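Side-chain contacts in putative outer membrane protein (LpxR) (Salmonella typhimurium, PDB 3FID), which acts as a lipid A deacylase, a membrane-embedded enzyme of the bacterial outer membrane that modifies lipopolysaccharide: residues A[88-91]-A[97-100]; A[40-43]-A[49-52]; A[70-75]-A[133-138]. All blocks are in the same frame, centred on the assembly; numbering follows the deposited sequence.

Contact 1. Residues A[88-91]-A[97-100]; sequences EWNS and LRYR
Antiparallel strands 80-94 and 97-108 form a hairpin of the outer-membrane beta-barrel, and in it S91 and Y99 are a hydrogen-bonded pair: S91 N reaches Y99 O at 2.8 Å and Y99 N reaches S91 O at 2.9 Å. The Y99 ring, with its CG set between backbone N and carbonyl carbon (chi1 72°), folds back over the small S91 side chain, so that S91 CB makes a CH-pi contact 4.2 Å from the ring centroid. Y99 OH also accepts the indole N-H of W89, NE1 to OH 3.2 Å.

N90, E88, R98 and R100 occupy the other face. R98 NH2 donates to N90 OD1 (2.8 Å) from above the carbonyl plane, while the bent R100 chain carries NH1 to the syn side of E88 OE2, 35° out of the carboxylate plane, a 2.8 Å salt bridge with carboxylate and guanidinium planes 55° apart. R100 NH2 serves the carbonyls of L202 and N197, as suits a five-hydrogen guanidinium.

Strand 49-60 flanks the hairpin on the 88-91 side, where S49 OG bonds S91 OG, and strand 140-157 on the other, receiving L97 beside a bound detergent.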
loop_
_atom_site.group_PDB
_atom_site.type_symbol
_atom_site.label_atom_id
_atom_site.label_comp_id
_atom_site.label_asym_id
_atom_site.label_seq_id
_atom_site.Cartn_x
_atom_site.Cartn_y
_atom_site.Cartn_z
ATOM N N GLU A 88 -15.295 2.127 -0.041
ATOM C CA GLU A 88 -15.135 1.044 -1.002
ATOM C C GLU A 88 -16.154 -0.076 -0.799
ATOM O O GLU A 88 -16.414 -0.468 0.329
ATOM C CB GLU A 88 -13.750 0.453 -0.821
ATOM C CG GLU A 88 -13.319 -0.532 -1.872
ATOM C CD GLU A 88 -12.109 -1.290 -1.403
ATOM O OE1 GLU A 88 -12.286 -2.302 -0.697
ATOM O OE2 GLU A 88 -10.979 -0.840 -1.710
ATOM N N TRP A 89 -16.675 -0.601 -1.907
ATOM C CA TRP A 89 -17.523 -1.791 -1.926
ATOM C C TRP A 89 -16.631 -3.011 -2.221
ATOM O O TRP A 89 -15.843 -2.975 -3.150
ATOM C CB TRP A 89 -18.585 -1.600 -3.021
ATOM C CG TRP A 89 -19.545 -2.721 -3.157
ATOM C CD1 TRP A 89 -19.590 -3.658 -4.160
ATOM C CD2 TRP A 89 -20.630 -3.015 -2.279
ATOM N NE1 TRP A 89 -20.640 -4.534 -3.943
ATOM C CE2 TRP A 89 -21.290 -4.161 -2.794
ATOM C CE3 TRP A 89 -21.102 -2.430 -1.094
ATOM C CZ2 TRP A 89 -22.404 -4.727 -2.172
ATOM C CZ3 TRP A 89 -22.211 -3.008 -0.457
ATOM C CH2 TRP A 89 -22.857 -4.140 -1.009
ATOM N N ASN A 90 -16.720 -4.060 -1.416
ATOM C CA ASN A 90 -15.918 -5.295 -1.594
ATOM C C ASN A 90 -16.871 -6.484 -1.590
ATOM O O ASN A 90 -17.536 -6.709 -0.593
ATOM C CB ASN A 90 -14.922 -5.433 -0.431
ATOM C CG ASN A 90 -13.992 -6.652 -0.563
ATOM O OD1 ASN A 90 -13.814 -7.216 -1.634
ATOM N ND2 ASN A 90 -13.385 -7.028 0.529
ATOM N N SER A 91 -16.970 -7.234 -2.691
ATOM C CA SER A 91 -18.050 -8.211 -2.789
ATOM C C SER A 91 -17.677 -9.499 -3.527
ATOM O O SER A 91 -17.004 -9.464 -4.543
ATOM C CB SER A 91 -19.246 -7.569 -3.482
ATOM O OG SER A 91 -20.279 -8.516 -3.620
ATOM N N LEU A 97 -15.827 -15.323 -8.276
ATOM C CA LEU A 97 -15.494 -13.929 -8.597
ATOM C C LEU A 97 -15.569 -13.029 -7.363
ATOM O O LEU A 97 -16.569 -13.043 -6.650
ATOM C CB LEU A 97 -16.440 -13.367 -9.661
ATOM C CG LEU A 97 -15.872 -12.130 -10.372
ATOM C CD1 LEU A 97 -15.214 -12.544 -11.689
ATOM C CD2 LEU A 97 -16.896 -11.041 -10.592
ATOM N N ARG A 98 -14.506 -12.258 -7.118
ATOM C CA ARG A 98 -14.554 -11.134 -6.188
ATOM C C ARG A 98 -14.361 -9.819 -6.955
ATOM O O ARG A 98 -13.544 -9.747 -7.869
ATOM C CB ARG A 98 -13.501 -11.277 -5.080
ATOM C CG ARG A 98 -13.370 -10.032 -4.174
ATOM C CD ARG A 98 -12.216 -10.156 -3.185
ATOM N NE ARG A 98 -12.432 -11.178 -2.155
ATOM C CZ ARG A 98 -13.211 -11.040 -1.086
ATOM N NH1 ARG A 98 -13.301 -12.036 -0.210
ATOM N NH2 ARG A 98 -13.939 -9.935 -0.904
ATOM N N TYR A 99 -15.134 -8.785 -6.611
ATOM C CA TYR A 99 -14.847 -7.446 -7.144
ATOM C C TYR A 99 -14.878 -6.353 -6.063
ATOM O O TYR A 99 -15.492 -6.511 -4.996
ATOM C CB TYR A 99 -15.750 -7.095 -8.330
ATOM C CG TYR A 99 -17.176 -6.823 -7.933
ATOM C CD1 TYR A 99 -17.616 -5.516 -7.725
ATOM C CD2 TYR A 99 -18.081 -7.876 -7.748
ATOM C CE1 TYR A 99 -18.938 -5.253 -7.335
ATOM C CE2 TYR A 99 -19.395 -7.634 -7.342
ATOM C CZ TYR A 99 -19.814 -6.321 -7.146
ATOM O OH TYR A 99 -21.106 -6.059 -6.772
ATOM N N ARG A 100 -14.212 -5.243 -6.371
ATOM C CA ARG A 100 -14.128 -4.097 -5.477
ATOM C C ARG A 100 -14.260 -2.833 -6.278
ATOM O O ARG A 100 -13.778 -2.755 -7.403
ATOM C CB ARG A 100 -12.791 -4.074 -4.747
ATOM C CG ARG A 100 -12.684 -5.102 -3.687
ATOM C CD ARG A 100 -11.787 -4.601 -2.600
ATOM N NE ARG A 100 -10.473 -5.126 -2.779
ATOM C CZ ARG A 100 -9.367 -4.446 -2.504
ATOM N NH1 ARG A 100 -9.400 -3.189 -2.041
ATOM N NH2 ARG A 100 -8.226 -5.034 -2.724
#

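Contact 2. Residues A[40-43]-A[49-52]; sequences GYSH and SQLS. With ZN (zinc ion), chain D.
S42 and S52 face each other across the hairpin of strands 33-44 and 49-60 in the LpxR barrel, as a non-hydrogen-bonded antiparallel pair with CA atoms 4.1 Å apart. At that spacing two small hydroxymethyl groups fit, and both point to the same face of the sheet. S42 OG and S52 OG are modelled 2.4 Å apart, very short for a hydrogen bond, so the detail of this pairing is doubtful. The Q50 amide lies alongside, its NE2 3.6 Å from S42 CB. The long, extended chain of Q50 carries that amide to partners beyond the hairpin: OE1 accepts from R204 and NE2 donates to the carbonyl of I208, which together fix its rotation.

The next pair, H43 with L51, is hydrogen-bonded through the backbone, H43 N to L51 O at 2.8 Å and L51 N to H43 O at 3.0 Å. Its side chains lie on the opposite face, where Y41 sits two residues before H43. In both Y41 and H43 the ring carbon CG is anti to the backbone N (chi1 175° and 180°), which brings phenol and imidazole up side by side toward one zinc ion. H43 gives its ND1, the ring nitrogen nearer the backbone, at 2.1 Å from zinc, and Y41 reaches in with its OH at 2.3 Å; H43 N lies 4.2 Å over one face of the Y41 ring, offset toward the rim.

S1 OG is a further ligand of this zinc, so the site links the chain's first residue to strand 33-44. Coordination by the metal would be expected to polarise the phenol O-H of Y41; H43 ND1 gives its lone pair to zinc, so the ring N-H is expected on NE2.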
loop_
_atom_site.group_PDB
_atom_site.type_symbol
_atom_site.label_atom_id
_atom_site.label_comp_id
_atom_site.label_asym_id
_atom_site.label_seq_id
_atom_site.Cartn_x
_atom_site.Cartn_y
_atom_site.Cartn_z
ATOM N N GLY A 40 -8.979 2.033 9.250
ATOM C CA GLY A 40 -10.099 1.670 8.388
ATOM C C GLY A 40 -11.167 0.869 9.125
ATOM O O GLY A 40 -10.903 0.253 10.147
ATOM N N TYR A 41 -12.383 0.917 8.590
ATOM C CA TYR A 41 -13.498 0.143 9.129
ATOM C C TYR A 41 -14.238 -0.502 7.977
ATOM O O TYR A 41 -14.534 0.174 6.995
ATOM C CB TYR A 41 -14.466 1.045 9.906
ATOM C CG TYR A 41 -15.699 0.292 10.390
ATOM C CD1 TYR A 41 -16.969 0.540 9.837
ATOM C CD2 TYR A 41 -15.576 -0.684 11.372
ATOM C CE1 TYR A 41 -18.080 -0.169 10.287
ATOM C CE2 TYR A 41 -16.660 -1.403 11.804
ATOM C CZ TYR A 41 -17.908 -1.132 11.274
ATOM O OH TYR A 41 -18.958 -1.849 11.775
ATOM N N SER A 42 -14.523 -1.805 8.116
ATOM C CA SER A 42 -15.267 -2.572 7.139
ATOM C C SER A 42 -16.533 -3.102 7.784
ATOM O O SER A 42 -16.484 -3.685 8.842
ATOM C CB SER A 42 -14.438 -3.764 6.673
ATOM O OG SER A 42 -13.718 -3.427 5.501
ATOM N N HIS A 43 -17.669 -2.885 7.143
ATOM C CA HIS A 43 -18.922 -3.416 7.670
ATOM C C HIS A 43 -19.503 -4.430 6.685
ATOM O O HIS A 43 -19.595 -4.142 5.520
ATOM C CB HIS A 43 -19.909 -2.272 7.911
ATOM C CG HIS A 43 -21.234 -2.722 8.443
ATOM N ND1 HIS A 43 -21.375 -3.323 9.670
ATOM C CD2 HIS A 43 -22.472 -2.685 7.897
ATOM C CE1 HIS A 43 -22.646 -3.628 9.868
ATOM N NE2 HIS A 43 -23.332 -3.240 8.809
ATOM N N SER A 49 -20.665 -9.320 1.139
ATOM C CA SER A 49 -20.401 -7.937 0.748
ATOM C C SER A 49 -20.051 -7.009 1.906
ATOM O O SER A 49 -20.752 -6.981 2.929
ATOM C CB SER A 49 -21.617 -7.368 0.035
ATOM O OG SER A 49 -21.823 -7.973 -1.231
ATOM N N GLN A 50 -19.004 -6.202 1.703
ATOM C CA GLN A 50 -18.590 -5.194 2.676
ATOM C C GLN A 50 -18.586 -3.802 2.093
ATOM O O GLN A 50 -18.376 -3.605 0.881
ATOM C CB GLN A 50 -17.168 -5.435 3.165
ATOM C CG GLN A 50 -16.925 -6.688 3.912
ATOM C CD GLN A 50 -15.508 -6.730 4.475
ATOM O OE1 GLN A 50 -14.517 -6.434 3.774
ATOM N NE2 GLN A 50 -15.409 -7.092 5.738
ATOM N N LEU A 51 -18.822 -2.839 2.980
ATOM C CA LEU A 51 -18.570 -1.443 2.725
ATOM C C LEU A 51 -17.495 -0.982 3.700
ATOM O O LEU A 51 -17.661 -1.142 4.910
ATOM C CB LEU A 51 -19.842 -0.624 2.958
ATOM C CG LEU A 51 -19.791 0.863 2.616
ATOM C CD1 LEU A 51 -19.491 1.196 1.124
ATOM C CD2 LEU A 51 -21.087 1.511 3.084
ATOM N N SER A 52 -16.430 -0.359 3.171
ATOM C CA SER A 52 -15.303 0.088 3.989
ATOM C C SER A 52 -15.088 1.593 3.945
ATOM O O SER A 52 -15.308 2.216 2.916
ATOM C CB SER A 52 -14.017 -0.575 3.507
ATOM O OG SER A 52 -14.139 -1.968 3.622
HETATM ZN ZN ZN D . -20.021 -3.799 11.195
#

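Contact 3. Residues A[70-75]-A[133-138]; sequences PEAVKG and WQDQIE
Q134 bonds to the carbonyl of P70 and D135 to the amide of A72, joining two long loops at one end of the beta-barrel: the connection between strands 49-60 and 80-94 and the one that follows helix 114-125. Neither loop is regular here apart from a short 3-10 turn around W133 and Q134, so side chains bonded to backbone atoms do the work.

The side chain of D135 leaves its backbone with CG anti to N (chi1 -162°), heading for the other loop. Its CB lies 3.7 Å from A72 N and beside E71 CA. CG, next out, packs 4.0 Å from E71 CB. At the tip, OD2 uses its anti lone pair to accept the A72 amide hydrogen, 2.9 Å from A72 N, and touches A72 CB at 3.3 Å; the small methyl of alanine lets the carboxylate come this close. T241 OG1 also bonds OD2, and OD1 takes the amide of Q240, so the buried carboxylate is held at both oxygens and would probably favour its charged form. The E71 carboxylate, of like charge, stays apart, with E71 OE1 4.9 Å from D135 OD2.

Glutamine suits the neighbouring position because its chain is long enough to span the gap and ends in a donor: Q134 NE2 lies 2.9 Å from P70 O, tilted 26° from the carbonyl plane.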
loop_
_atom_site.group_PDB
_atom_site.type_symbol
_atom_site.label_atom_id
_atom_site.label_comp_id
_atom_site.label_asym_id
_atom_site.label_seq_id
_atom_site.Cartn_x
_atom_site.Cartn_y
_atom_site.Cartn_z
ATOM N N PRO A 70 19.430 20.349 0.842
ATOM C CA PRO A 70 18.507 21.437 1.164
ATOM C C PRO A 70 17.273 21.463 0.279
ATOM O O PRO A 70 16.229 21.949 0.717
ATOM C CB PRO A 70 19.333 22.722 0.913
ATOM C CG PRO A 70 20.711 22.305 0.699
ATOM C CD PRO A 70 20.725 20.847 0.325
ATOM N N GLU A 71 17.403 20.986 -0.963
ATOM C CA GLU A 71 16.275 20.975 -1.913
ATOM C C GLU A 71 16.171 19.630 -2.624
ATOM O O GLU A 71 17.033 18.758 -2.456
ATOM C CB GLU A 71 16.429 22.097 -2.946
ATOM C CG GLU A 71 16.462 23.469 -2.319
ATOM C CD GLU A 71 16.882 24.539 -3.282
ATOM O OE1 GLU A 71 16.145 25.553 -3.379
ATOM O OE2 GLU A 71 17.939 24.359 -3.941
ATOM N N ALA A 72 15.112 19.469 -3.412
ATOM C CA ALA A 72 14.956 18.272 -4.232
ATOM C C ALA A 72 16.166 18.136 -5.148
ATOM O O ALA A 72 16.822 19.134 -5.466
ATOM C CB ALA A 72 13.671 18.330 -5.037
ATOM N N VAL A 73 16.461 16.901 -5.543
ATOM C CA VAL A 73 17.606 16.578 -6.402
ATOM C C VAL A 73 17.040 16.067 -7.739
ATOM O O VAL A 73 16.250 15.112 -7.775
ATOM C CB VAL A 73 18.514 15.485 -5.741
ATOM C CG1 VAL A 73 19.562 14.967 -6.702
ATOM C CG2 VAL A 73 19.207 16.034 -4.497
ATOM N N LYS A 74 17.436 16.691 -8.841
ATOM C CA LYS A 74 17.041 16.182 -10.155
ATOM C C LYS A 74 17.521 14.744 -10.264
ATOM O O LYS A 74 18.655 14.448 -9.903
ATOM C CB LYS A 74 17.668 17.009 -11.275
ATOM C CG LYS A 74 17.054 16.747 -12.649
ATOM C CD LYS A 74 15.683 17.413 -12.753
ATOM C CE LYS A 74 15.036 17.224 -14.162
ATOM N NZ LYS A 74 13.928 18.230 -14.465
ATOM N N GLY A 75 16.666 13.841 -10.741
ATOM C CA GLY A 75 17.052 12.416 -10.758
ATOM C C GLY A 75 16.557 11.568 -9.593
ATOM O O GLY A 75 16.691 10.340 -9.615
ATOM N N TRP A 133 12.026 19.153 2.726
ATOM C CA TRP A 133 10.580 19.303 2.831
ATOM C C TRP A 133 10.124 20.696 2.355
ATOM O O TRP A 133 9.011 20.848 1.920
ATOM C CB TRP A 133 10.099 19.012 4.265
ATOM C CG TRP A 133 9.836 17.559 4.514
ATOM C CD1 TRP A 133 10.538 16.711 5.344
ATOM C CD2 TRP A 133 8.769 16.780 3.950
ATOM N NE1 TRP A 133 9.973 15.449 5.316
ATOM C CE2 TRP A 133 8.889 15.461 4.474
ATOM C CE3 TRP A 133 7.719 17.072 3.071
ATOM C CZ2 TRP A 133 7.994 14.419 4.130
ATOM C CZ3 TRP A 133 6.832 16.039 2.716
ATOM C CH2 TRP A 133 6.994 14.713 3.242
ATOM N N GLN A 134 11.007 21.705 2.417
ATOM C CA GLN A 134 10.701 23.054 1.909
ATOM C C GLN A 134 10.498 23.029 0.399
ATOM O O GLN A 134 9.819 23.889 -0.151
ATOM C CB GLN A 134 11.815 24.085 2.297
ATOM C CG GLN A 134 13.193 23.817 1.707
ATOM C CD GLN A 134 14.312 24.750 2.240
ATOM O OE1 GLN A 134 14.077 25.938 2.527
ATOM N NE2 GLN A 134 15.531 24.215 2.349
ATOM N N ASP A 135 11.124 22.054 -0.262
ATOM C CA ASP A 135 11.020 21.910 -1.716
ATOM C C ASP A 135 10.143 20.701 -2.110
ATOM O O ASP A 135 10.334 20.088 -3.165
ATOM C CB ASP A 135 12.448 21.834 -2.320
ATOM C CG ASP A 135 12.474 22.109 -3.809
ATOM O OD1 ASP A 135 11.584 22.833 -4.310
ATOM O OD2 ASP A 135 13.416 21.615 -4.469
ATOM N N GLN A 136 9.179 20.346 -1.243
ATOM C CA GLN A 136 8.255 19.228 -1.526
ATOM C C GLN A 136 7.366 19.469 -2.748
ATOM O O GLN A 136 7.270 20.596 -3.235
ATOM C CB GLN A 136 7.415 18.894 -0.274
ATOM C CG GLN A 136 6.345 19.936 0.150
ATOM C CD GLN A 136 5.586 19.460 1.380
ATOM O OE1 GLN A 136 4.954 18.420 1.342
ATOM N NE2 GLN A 136 5.671 20.215 2.480
ATOM N N ILE A 137 6.722 18.406 -3.249
ATOM C CA ILE A 137 5.719 18.531 -4.308
ATOM C C ILE A 137 4.567 19.447 -3.882
ATOM O O ILE A 137 4.043 19.319 -2.785
ATOM C CB ILE A 137 5.178 17.134 -4.786
ATOM C CG1 ILE A 137 6.345 16.233 -5.268
ATOM C CG2 ILE A 137 4.114 17.287 -5.874
ATOM C CD1 ILE A 137 7.147 16.759 -6.500
ATOM N N GLU A 138 4.186 20.366 -4.763
ATOM C CA GLU A 138 3.121 21.343 -4.488
ATOM C C GLU A 138 1.713 20.736 -4.536
ATOM O O GLU A 138 1.504 19.682 -5.167
ATOM C CB GLU A 138 3.198 22.469 -5.507
ATOM C CG GLU A 138 2.668 22.098 -6.882
ATOM C CD GLU A 138 2.876 23.220 -7.916
ATOM O OE1 GLU A 138 2.663 22.966 -9.114
ATOM O OE2 GLU A 138 3.276 24.327 -7.528
#

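Contacts 1 and 2 are successive hairpins of the barrel wall, their centres 10 Å apart, and strands 49-60 and 80-94 join them directly: N90 O lies 2.8 Å from Q50 N and E88 O 2.8 Å from S52 N, both probable hydrogen bonds. W89 also packs on S49, with W89 CZ2 3.4 Å from S49 OG. Contact 2 supplies ligands to a zinc shared with S1, while E88 of contact 1 has its side chain about 8 Å from a different zinc ion, bound by H54, H84 and D104. Contact 3 lies across the chain's centre, its own centre 38 Å from that of contact 1 and 37 Å from that of contact 2, away from the known sites.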